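Isomaltodextranase (Arthrobacter globiformis, PDB 5AWQ) hydrolyses the (1->6)-alpha-D-glucosidic linkages of dextran-like polysaccharides, releasing successive isomaltose units from the non-reducing ends of the chains. Local coordinates at residues G122-P127 with I200-W205; D240-L245 with G261-I266; Y476-A481 with I601-I606. All blocks are in the same frame, centred on the assembly; numbering follows the deposited sequence.

Contact 1. Residues G122-P127 with I200-W205. With GLC (alpha-D-glucopyranose), chain B.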
loop_
_atom_site.group_PDB
_atom_site.type_symbol
_atom_site.label_atom_id
_atom_site.label_comp_id
_atom_site.label_asym_id
_atom_site.label_seq_id
_atom_site.Cartn_x
_atom_site.Cartn_y
_atom_site.Cartn_z
ATOM N N GLY A 122 15.574 8.524 0.626
ATOM C CA GLY A 122 14.388 8.269 1.429
ATOM C C GLY A 122 14.685 8.583 2.873
ATOM O O GLY A 122 15.762 8.272 3.365
ATOM N N VAL A 123 13.713 9.168 3.571
ATOM C CA VAL A 123 13.936 9.577 4.955
ATOM C C VAL A 123 12.903 8.982 5.898
ATOM O O VAL A 123 11.708 9.063 5.647
ATOM C CB VAL A 123 13.953 11.116 5.102
ATOM C CG1 VAL A 123 13.943 11.539 6.566
ATOM C CG2 VAL A 123 15.177 11.678 4.401
ATOM N N TYR A 124 13.397 8.443 7.007
ATOM C CA TYR A 124 12.563 8.063 8.149
ATOM C C TYR A 124 12.590 9.225 9.141
ATOM O O TYR A 124 13.625 9.545 9.728
ATOM C CB TYR A 124 13.140 6.789 8.778
ATOM C CG TYR A 124 12.557 6.288 10.088
ATOM C CD1 TYR A 124 12.887 6.884 11.307
ATOM C CD2 TYR A 124 11.753 5.139 10.113
ATOM C CE1 TYR A 124 12.406 6.381 12.499
ATOM C CE2 TYR A 124 11.277 4.634 11.315
ATOM C CZ TYR A 124 11.617 5.251 12.496
ATOM O OH TYR A 124 11.159 4.755 13.701
ATOM N N TYR A 125 11.447 9.869 9.321
ATOM C CA TYR A 125 11.291 10.834 10.418
ATOM C C TYR A 125 9.823 11.104 10.667
ATOM O O TYR A 125 9.002 10.980 9.755
ATOM C CB TYR A 125 12.057 12.153 10.169
ATOM C CG TYR A 125 12.528 12.764 11.475
ATOM C CD1 TYR A 125 13.598 12.222 12.147
ATOM C CD2 TYR A 125 11.862 13.852 12.062
ATOM C CE1 TYR A 125 14.024 12.731 13.354
ATOM C CE2 TYR A 125 12.283 14.374 13.279
ATOM C CZ TYR A 125 13.364 13.813 13.919
ATOM O OH TYR A 125 13.786 14.328 15.129
ATOM N N ASN A 126 9.495 11.490 11.900
ATOM C CA ASN A 126 8.151 11.852 12.284
ATOM C C ASN A 126 8.153 13.350 12.577
ATOM O O ASN A 126 8.860 13.818 13.477
ATOM C CB ASN A 126 7.708 11.034 13.507
ATOM C CG ASN A 126 6.270 11.292 13.879
ATOM O OD1 ASN A 126 5.754 12.407 13.697
ATOM N ND2 ASN A 126 5.596 10.271 14.404
ATOM N N PRO A 127 7.399 14.127 11.786
ATOM C CA PRO A 127 7.420 15.583 11.939
ATOM C C PRO A 127 6.709 16.095 13.193
ATOM O O PRO A 127 6.649 17.307 13.407
ATOM C CB PRO A 127 6.740 16.067 10.672
ATOM C CG PRO A 127 5.772 14.982 10.326
ATOM C CD PRO A 127 6.431 13.690 10.766
ATOM N N ILE A 200 7.051 7.645 8.294
ATOM C CA ILE A 200 6.630 8.279 9.547
ATOM C C ILE A 200 6.196 7.217 10.542
ATOM O O ILE A 200 5.141 6.575 10.361
ATOM C CB ILE A 200 5.471 9.256 9.285
ATOM C CG1 ILE A 200 5.881 10.305 8.229
ATOM C CG2 ILE A 200 5.028 9.889 10.582
ATOM C CD1 ILE A 200 4.779 11.283 7.879
ATOM N N ASP A 201 7.007 7.042 11.582
ATOM C CA ASP A 201 6.837 5.972 12.556
ATOM C C ASP A 201 6.394 6.521 13.902
ATOM O O ASP A 201 6.437 7.722 14.157
ATOM C CB ASP A 201 8.168 5.218 12.713
ATOM C CG ASP A 201 8.021 3.806 13.267
ATOM O OD1 ASP A 201 6.889 3.335 13.468
ATOM O OD2 ASP A 201 9.085 3.178 13.447
ATOM N N PHE A 202 5.914 5.600 14.742
ATOM C CA PHE A 202 5.609 5.858 16.141
ATOM C C PHE A 202 4.360 6.717 16.366
ATOM O O PHE A 202 4.122 7.141 17.478
ATOM C CB PHE A 202 6.828 6.417 16.896
ATOM C CG PHE A 202 7.879 5.382 17.160
ATOM C CD1 PHE A 202 7.697 4.448 18.174
ATOM C CD2 PHE A 202 9.023 5.323 16.397
ATOM C CE1 PHE A 202 8.650 3.510 18.443
ATOM C CE2 PHE A 202 9.972 4.355 16.639
ATOM C CZ PHE A 202 9.782 3.446 17.658
ATOM N N LEU A 203 3.497 6.891 15.360
ATOM C CA LEU A 203 2.272 7.635 15.638
ATOM C C LEU A 203 1.273 6.907 16.545
ATOM O O LEU A 203 0.486 7.583 17.180
ATOM C CB LEU A 203 1.580 8.146 14.389
ATOM C CG LEU A 203 2.307 9.272 13.655
ATOM C CD1 LEU A 203 1.678 9.445 12.277
ATOM C CD2 LEU A 203 2.253 10.579 14.448
ATOM N N SER A 204 1.302 5.577 16.647
ATOM C CA SER A 204 0.424 4.900 17.618
ATOM C C SER A 204 0.902 5.197 19.047
ATOM O O SER A 204 0.091 5.431 19.950
ATOM C CB SER A 204 0.312 3.396 17.345
ATOM O OG SER A 204 -0.570 2.786 18.271
ATOM N N TRP A 205 2.214 5.224 19.260
ATOM C CA TRP A 205 2.745 5.675 20.561
ATOM C C TRP A 205 2.346 7.119 20.856
ATOM O O TRP A 205 1.982 7.434 21.986
ATOM C CB TRP A 205 4.267 5.538 20.632
ATOM C CG TRP A 205 4.767 4.130 20.713
ATOM C CD1 TRP A 205 4.123 3.004 20.300
ATOM C CD2 TRP A 205 6.038 3.702 21.224
ATOM N NE1 TRP A 205 4.914 1.910 20.506
ATOM C CE2 TRP A 205 6.096 2.298 21.074
ATOM C CE3 TRP A 205 7.130 4.362 21.800
ATOM C CZ2 TRP A 205 7.202 1.541 21.478
ATOM C CZ3 TRP A 205 8.233 3.611 22.200
ATOM C CH2 TRP A 205 8.262 2.219 22.036
HETATM C C1 GLC B . 9.595 0.524 15.360
HETATM C C2 GLC B . 9.229 0.159 13.931
HETATM C C3 GLC B . 10.405 -0.420 13.150
HETATM C C4 GLC B . 11.608 0.515 13.246
HETATM C C5 GLC B . 11.896 0.751 14.730
HETATM C C6 GLC B . 13.062 1.710 14.969
HETATM O O2 GLC B . 8.146 -0.763 13.971
HETATM O O3 GLC B . 10.044 -0.674 11.796
HETATM O O4 GLC B . 12.737 -0.076 12.613
HETATM O O5 GLC B . 10.767 1.311 15.389
HETATM O O6 GLC B . 13.398 1.687 16.356
#

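Contact 2. Residues D240-L245 with G261-I266. With GLC (alpha-D-glucopyranose), chain B.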
loop_
_atom_site.group_PDB
_atom_site.type_symbol
_atom_site.label_atom_id
_atom_site.label_comp_id
_atom_site.label_asym_id
_atom_site.label_seq_id
_atom_site.Cartn_x
_atom_site.Cartn_y
_atom_site.Cartn_z
ATOM N N ASP A 240 3.906 15.200 -4.457
ATOM C CA ASP A 240 5.341 15.088 -4.722
ATOM C C ASP A 240 6.061 14.040 -3.883
ATOM O O ASP A 240 7.111 13.538 -4.300
ATOM C CB ASP A 240 6.059 16.437 -4.506
ATOM C CG ASP A 240 5.724 17.459 -5.568
ATOM O OD1 ASP A 240 5.205 17.095 -6.628
ATOM O OD2 ASP A 240 6.001 18.651 -5.354
ATOM N N MET A 241 5.536 13.766 -2.695
ATOM C CA MET A 241 6.202 12.887 -1.729
ATOM C C MET A 241 5.214 11.867 -1.176
ATOM O O MET A 241 4.083 12.182 -0.814
ATOM C CB MET A 241 6.838 13.711 -0.603
ATOM C CG MET A 241 7.796 12.907 0.280
ATOM S SD MET A 241 8.774 13.977 1.362
ATOM C CE MET A 241 7.421 14.407 2.444
ATOM N N GLU A 242 5.668 10.610 -1.180
ATOM C CA GLU A 242 4.893 9.484 -0.758
ATOM C C GLU A 242 4.952 9.353 0.763
ATOM O O GLU A 242 6.018 9.466 1.363
ATOM C CB GLU A 242 5.438 8.233 -1.451
ATOM C CG GLU A 242 4.555 6.998 -1.323
ATOM C CD GLU A 242 4.899 5.917 -2.323
ATOM O OE1 GLU A 242 6.079 5.777 -2.685
ATOM O OE2 GLU A 242 3.977 5.189 -2.727
ATOM N N VAL A 243 3.798 9.115 1.358
ATOM C CA VAL A 243 3.625 9.120 2.811
ATOM C C VAL A 243 3.437 7.686 3.310
ATOM O O VAL A 243 2.415 7.061 3.068
ATOM C CB VAL A 243 2.418 9.981 3.202
ATOM C CG1 VAL A 243 2.155 9.924 4.698
ATOM C CG2 VAL A 243 2.616 11.429 2.768
ATOM N N SER A 244 4.453 7.198 4.011
ATOM C CA SER A 244 4.447 5.869 4.631
ATOM C C SER A 244 4.146 6.002 6.112
ATOM O O SER A 244 4.821 6.739 6.838
ATOM C CB SER A 244 5.804 5.209 4.414
ATOM O OG SER A 244 6.086 4.242 5.388
ATOM N N LEU A 245 3.105 5.309 6.563
ATOM C CA LEU A 245 2.722 5.294 7.972
ATOM C C LEU A 245 3.190 3.974 8.547
ATOM O O LEU A 245 2.705 2.896 8.166
ATOM C CB LEU A 245 1.224 5.488 8.117
ATOM C CG LEU A 245 0.672 6.799 7.530
ATOM C CD1 LEU A 245 -0.836 6.851 7.652
ATOM C CD2 LEU A 245 1.298 8.007 8.197
ATOM N N GLY A 261 -2.726 8.872 4.092
ATOM C CA GLY A 261 -1.447 8.256 3.778
ATOM C C GLY A 261 -1.459 7.488 2.481
ATOM O O GLY A 261 -2.516 7.286 1.873
ATOM N N ASP A 262 -0.276 7.046 2.058
ATOM C CA ASP A 262 -0.147 6.167 0.888
ATOM C C ASP A 262 0.121 4.712 1.256
ATOM O O ASP A 262 -0.411 3.821 0.621
ATOM C CB ASP A 262 0.963 6.677 -0.030
ATOM C CG ASP A 262 0.691 8.066 -0.536
ATOM O OD1 ASP A 262 -0.426 8.284 -1.031
ATOM O OD2 ASP A 262 1.598 8.911 -0.473
ATOM N N LEU A 263 0.973 4.483 2.251
ATOM C CA LEU A 263 1.335 3.142 2.690
ATOM C C LEU A 263 1.070 2.966 4.173
ATOM O O LEU A 263 1.227 3.906 4.942
ATOM C CB LEU A 263 2.835 2.891 2.476
ATOM C CG LEU A 263 3.359 2.490 1.105
ATOM C CD1 LEU A 263 3.188 3.603 0.113
ATOM C CD2 LEU A 263 4.815 2.049 1.210
ATOM N N VAL A 264 0.678 1.753 4.557
ATOM C CA VAL A 264 0.539 1.359 5.953
ATOM C C VAL A 264 1.270 0.040 6.208
ATOM O O VAL A 264 1.113 -0.921 5.449
ATOM C CB VAL A 264 -0.933 1.194 6.405
ATOM C CG1 VAL A 264 -1.594 2.550 6.546
ATOM C CG2 VAL A 264 -1.725 0.284 5.479
ATOM N N ARG A 265 2.079 -0.001 7.260
ATOM C CA ARG A 265 2.645 -1.266 7.727
ATOM C C ARG A 265 1.538 -2.197 8.195
ATOM O O ARG A 265 0.641 -1.777 8.941
ATOM C CB ARG A 265 3.644 -1.034 8.854
ATOM C CG ARG A 265 5.072 -0.773 8.378
ATOM C CD ARG A 265 5.852 -2.053 8.086
ATOM N NE ARG A 265 5.926 -2.843 9.305
ATOM C CZ ARG A 265 6.698 -2.580 10.354
ATOM N NH1 ARG A 265 7.591 -1.602 10.325
ATOM N NH2 ARG A 265 6.560 -3.324 11.454
ATOM N N ILE A 266 1.650 -3.463 7.788
ATOM C CA ILE A 266 0.633 -4.473 8.088
ATOM C C ILE A 266 1.133 -5.656 8.912
ATOM O O ILE A 266 0.406 -6.645 9.098
ATOM C CB ILE A 266 -0.104 -4.940 6.810
ATOM C CG1 ILE A 266 0.835 -5.448 5.687
ATOM C CG2 ILE A 266 -0.958 -3.804 6.270
ATOM C CD1 ILE A 266 1.781 -6.591 6.036
HETATM C C1 GLC B . 9.595 0.524 15.360
HETATM C C2 GLC B . 9.229 0.159 13.931
HETATM C C3 GLC B . 10.405 -0.420 13.150
HETATM C C4 GLC B . 11.608 0.515 13.246
HETATM C C5 GLC B . 11.896 0.751 14.730
HETATM C C6 GLC B . 13.062 1.710 14.969
HETATM O O2 GLC B . 8.146 -0.763 13.971
HETATM O O3 GLC B . 10.044 -0.674 11.796
HETATM O O4 GLC B . 12.737 -0.076 12.613
HETATM O O5 GLC B . 10.767 1.311 15.389
HETATM O O6 GLC B . 13.398 1.687 16.356
#

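Contact 3. Residues Y476-A481 with I601-I606. With GLC (alpha-D-glucopyranose), chain C.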
loop_
_atom_site.group_PDB
_atom_site.type_symbol
_atom_site.label_atom_id
_atom_site.label_comp_id
_atom_site.label_asym_id
_atom_site.label_seq_id
_atom_site.Cartn_x
_atom_site.Cartn_y
_atom_site.Cartn_z
ATOM N N TYR A 476 -12.639 -7.549 -16.394
ATOM C CA TYR A 476 -12.066 -7.190 -15.102
ATOM C C TYR A 476 -13.049 -7.582 -14.002
ATOM O O TYR A 476 -14.060 -6.912 -13.806
ATOM C CB TYR A 476 -11.826 -5.690 -15.043
ATOM C CG TYR A 476 -10.831 -5.180 -16.049
ATOM C CD1 TYR A 476 -11.223 -4.883 -17.350
ATOM C CD2 TYR A 476 -9.488 -4.973 -15.710
ATOM C CE1 TYR A 476 -10.316 -4.408 -18.281
ATOM C CE2 TYR A 476 -8.573 -4.508 -16.633
ATOM C CZ TYR A 476 -8.990 -4.219 -17.931
ATOM O OH TYR A 476 -8.082 -3.750 -18.849
ATOM N N PRO A 477 -12.779 -8.681 -13.282
ATOM C CA PRO A 477 -13.644 -9.094 -12.179
ATOM C C PRO A 477 -13.616 -8.115 -10.996
ATOM O O PRO A 477 -12.538 -7.675 -10.559
ATOM C CB PRO A 477 -13.081 -10.467 -11.788
ATOM C CG PRO A 477 -12.413 -10.952 -13.035
ATOM C CD PRO A 477 -11.776 -9.718 -13.593
ATOM N N ALA A 478 -14.790 -7.762 -10.491
ATOM C CA ALA A 478 -14.899 -6.805 -9.388
ATOM C C ALA A 478 -14.299 -7.332 -8.083
ATOM O O ALA A 478 -13.766 -6.548 -7.287
ATOM C CB ALA A 478 -16.363 -6.395 -9.182
ATOM N N ALA A 479 -14.379 -8.643 -7.864
ATOM C CA ALA A 479 -13.875 -9.249 -6.623
ATOM C C ALA A 479 -12.361 -9.161 -6.471
ATOM O O ALA A 479 -11.852 -9.447 -5.388
ATOM C CB ALA A 479 -14.321 -10.700 -6.529
ATOM N N PHE A 480 -11.658 -8.815 -7.547
ATOM C CA PHE A 480 -10.204 -8.623 -7.512
ATOM C C PHE A 480 -9.754 -7.187 -7.743
ATOM O O PHE A 480 -8.563 -6.923 -7.832
ATOM C CB PHE A 480 -9.537 -9.594 -8.496
ATOM C CG PHE A 480 -9.433 -10.987 -7.956
ATOM C CD1 PHE A 480 -8.421 -11.311 -7.072
ATOM C CD2 PHE A 480 -10.391 -11.959 -8.263
ATOM C CE1 PHE A 480 -8.325 -12.582 -6.543
ATOM C CE2 PHE A 480 -10.295 -13.232 -7.736
ATOM C CZ PHE A 480 -9.262 -13.535 -6.873
ATOM N N ALA A 481 -10.708 -6.261 -7.811
ATOM C CA ALA A 481 -10.448 -4.835 -8.009
ATOM C C ALA A 481 -10.271 -4.108 -6.664
ATOM O O ALA A 481 -10.171 -4.756 -5.616
ATOM C CB ALA A 481 -11.594 -4.234 -8.810
ATOM N N ILE A 601 -26.932 -1.804 -6.765
ATOM C CA ILE A 601 -26.605 -2.976 -7.569
ATOM C C ILE A 601 -25.579 -3.830 -6.840
ATOM O O ILE A 601 -24.938 -3.366 -5.900
ATOM C CB ILE A 601 -26.049 -2.639 -8.972
ATOM C CG1 ILE A 601 -24.609 -2.086 -8.908
ATOM C CG2 ILE A 601 -27.009 -1.707 -9.704
ATOM C CD1 ILE A 601 -23.917 -1.969 -10.248
ATOM N N ASN A 602 -25.467 -5.084 -7.267
ATOM C CA ASN A 602 -24.276 -5.899 -7.025
ATOM C C ASN A 602 -23.508 -5.978 -8.339
ATOM O O ASN A 602 -24.111 -6.214 -9.385
ATOM C CB ASN A 602 -24.661 -7.300 -6.542
ATOM C CG ASN A 602 -25.356 -7.284 -5.197
ATOM O OD1 ASN A 602 -25.160 -6.364 -4.404
ATOM N ND2 ASN A 602 -26.170 -8.309 -4.926
ATOM N N LEU A 603 -22.181 -5.805 -8.288
ATOM C CA LEU A 603 -21.367 -5.731 -9.491
ATOM C C LEU A 603 -20.476 -6.964 -9.572
ATOM O O LEU A 603 -19.699 -7.230 -8.650
ATOM C CB LEU A 603 -20.486 -4.477 -9.489
ATOM C CG LEU A 603 -19.649 -4.294 -10.750
ATOM C CD1 LEU A 603 -20.529 -4.095 -11.980
ATOM C CD2 LEU A 603 -18.652 -3.157 -10.606
ATOM N N ASN A 604 -20.582 -7.708 -10.670
ATOM C CA ASN A 604 -19.740 -8.894 -10.892
ATOM C C ASN A 604 -18.459 -8.546 -11.635
ATOM O O ASN A 604 -17.357 -8.936 -11.230
ATOM C CB ASN A 604 -20.521 -9.942 -11.679
ATOM C CG ASN A 604 -19.887 -11.326 -11.647
ATOM O OD1 ASN A 604 -18.884 -11.607 -10.967
ATOM N ND2 ASN A 604 -20.486 -12.201 -12.382
ATOM N N TRP A 605 -18.585 -7.844 -12.751
ATOM C CA TRP A 605 -17.444 -7.469 -13.552
ATOM C C TRP A 605 -17.766 -6.364 -14.514
ATOM O O TRP A 605 -18.930 -6.023 -14.726
ATOM C CB TRP A 605 -16.862 -8.673 -14.330
ATOM C CG TRP A 605 -17.807 -9.561 -15.135
ATOM C CD1 TRP A 605 -18.140 -10.842 -14.832
ATOM C CD2 TRP A 605 -18.442 -9.277 -16.401
ATOM N NE1 TRP A 605 -18.960 -11.370 -15.799
ATOM C CE2 TRP A 605 -19.162 -10.431 -16.773
ATOM C CE3 TRP A 605 -18.491 -8.158 -17.239
ATOM C CZ2 TRP A 605 -19.919 -10.500 -17.955
ATOM C CZ3 TRP A 605 -19.245 -8.232 -18.415
ATOM C CH2 TRP A 605 -19.945 -9.396 -18.753
ATOM N N ILE A 606 -16.713 -5.801 -15.084
ATOM C CA ILE A 606 -16.820 -4.954 -16.261
ATOM C C ILE A 606 -16.024 -5.596 -17.385
ATOM O O ILE A 606 -15.078 -6.366 -17.151
ATOM C CB ILE A 606 -16.388 -3.471 -16.028
ATOM C CG1 ILE A 606 -14.880 -3.347 -15.769
ATOM C CG2 ILE A 606 -17.203 -2.846 -14.908
ATOM C CD1 ILE A 606 -14.356 -1.939 -15.945
HETATM C C1 GLC C . -30.135 -6.887 -0.514
HETATM C C2 GLC C . -29.346 -7.943 -1.275
HETATM C C3 GLC C . -27.899 -7.494 -1.425
HETATM C C4 GLC C . -27.856 -6.119 -2.077
HETATM C C5 GLC C . -28.697 -5.120 -1.300
HETATM C C6 GLC C . -28.724 -3.758 -1.988
HETATM O O2 GLC C . -29.421 -9.175 -0.565
HETATM O O3 GLC C . -27.222 -8.434 -2.258
HETATM O O4 GLC C . -26.503 -5.639 -2.140
HETATM O O5 GLC C . -30.037 -5.637 -1.188
HETATM O O6 GLC C . -29.426 -2.814 -1.177
HETATM O O HOH W 1 -16.149 -10.386 -9.118
#

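Contact 1. Residues G122-P127 with I200-W205
The hydroxyl of Tyr124 gives its proton to the carboxylate of Asp201, with OH 2.6 Å from OD2. This short bond lies at the C-terminal mouth of a (beta/alpha)8 barrel, the catalytic fold of glycoside hydrolase family 27, where the third and fourth strands end; Asp201 is probably the nucleophile, as in a near-identical enzyme. With CG of Tyr124 anti to the backbone N (chi1 172°), the ring reaches along the barrel mouth to the aspartate. Ring and carboxylate stand almost perpendicular, and OH arrives on the anti side of OD2. That same oxygen approaches the bound glucose, Asp201 OD2 being 3.1 Å from C2 of the sugar. A phenylalanine in place of Tyr124 would probably leave Asp201 OD2 without this donor and its carboxylate freer to turn. OD1, on the other branch, takes a weak bond from the backbone N of Phe202. Two residues further along the chain, Asn126 uses its amide differently: ND2 donates to the main-chain O of Asp201 at 2.7 Å, tying down the backbone that carries the acid, while OD1 receives Leu128 N. Ile200, branched and apolar, packs behind the loop against Pro127 and helix 223-237, its CG2 lying 4.1 Å from Pro127 CD. Phe202, the N-cap residue of helix 203-208, turns its ring edge to the tyrosine hydroxyl, CE2 lying 3.2 Å from Tyr124 OH.

Contact 2. Residues D240-L245 with G261-I266
Strands 242-245 and 263-265 run parallel, 4.7 Å apart at 18°, with Ser244 paired to Leu263 and Leu245 to Val264 through an alternating ladder in which Leu245 N donates to Leu263 O and Arg265 N to Leu245 O. At the start of the ladder Val243 O accepts twice, from Asp262 N at 2.9 Å and Leu263 N at 3.1 Å. Asp262 replies with its side chain: CG lies anti to its own carbonyl carbon (chi1 -60°), which swings OD2 back to take the Val243 N-H at 2.9 Å, nearly straight at 167°. The short carboxylate thus serves as an extra rung where the regular pairing has not yet begun. Its other oxygen, OD1, is held by Arg27 and Ser29. Gly261 has no room for a side chain, since a CB there would come 2.8 Å from Leu245 CD1. On the face shared by Glu242, Ser244 and Leu263, the extended glutamate brings OE2 to 3.3 Å from Leu263 CD1, and the small Ser244 lets its CB pack closely beside that of Leu263. Leu245 and Val264 occupy the other face as branched apolar partners. Arg265, bent at chi2 and chi3, sends NH1 edge-on to O3 of the bound glucose, 3.0 Å away, and its guanidinium forms salt bridges with Asp269 and Asp316. Asp262 matches the proton donor proposed for a near-identical enzyme, though here it lies at the N-terminal end of its strand, far from the sugar. The two strands and helix 251-260 between them form a beta-alpha-beta crossover of the barrel, flanked by strand 197-200 beside 242-245 and by strand 312-314 beside 263-265.

Contact 3. Residues Y476-A481 with I601-I606
Tyr476 and Ile606 form an antiparallel hydrogen-bonded pair, Tyr476 N lying 2.8 Å from Ile606 O and Ile606 N 3.1 Å from Tyr476 O. Their side chains share one face of the sheet. Ile606 places CG1 between the backbone N and the carbonyl carbon (chi1 68°), an uncommon choice that lays this branch against Tyr476, with CG1 3.9 Å from the tyrosine CB. Tyr476 instead sets its ring beside its own N (chi1 -63°), edge toward Ile606 O, and carries its hydroxyl to Pro401 O in the preceding beta sandwich, a task that needs both the ring's length and its polar end. On the other face, Trp605 pairs with Pro477 and also takes the cramped rotamer (chi1 49°): its CB stays 3.4 Å from Tyr476 O while the indole leads away to a cation-pi contact with Arg475 and donates NE1 to Asp497. Both strands belong to the beta sandwich of the family 6-like carbohydrate-binding module. Strand 601-609 is central there, and Asn604 and Trp605 together face Arg533 in a classic beta bulge. Where strand 473-477 passes into the 3-10 turn 478-480, proline can sit at the non-hydrogen-bonded position because no N-H is required. Ala478 N then donates to Asn604 O at 2.9 Å. A methyl fits here: Ala478 CB lies 3.4 Å from Asn604 O and 4.2 Å from Leu603 CG.

How the contacts relate
Contacts 1 and 2 belong to one barrel sheet, their centres 10 Å apart, and are joined by a probable hydrogen bond of 2.8 Å from Ile200 N to Ser244 O. Both reach the glucose of chain B: contact 1 through the likely nucleophile Asp201, contact 2 through Arg265, whose side chain lies about 6 Å from that of Asp201. Asp262 is at the other end of the strands, its OD2 16.8 Å from Asp201 OD2. Contact 3 stands apart, its centre about 36 Å from that of contact 1 and about 27 Å from that of contact 2, in a module whose own bound glucose, chain C, lies beside Asn602.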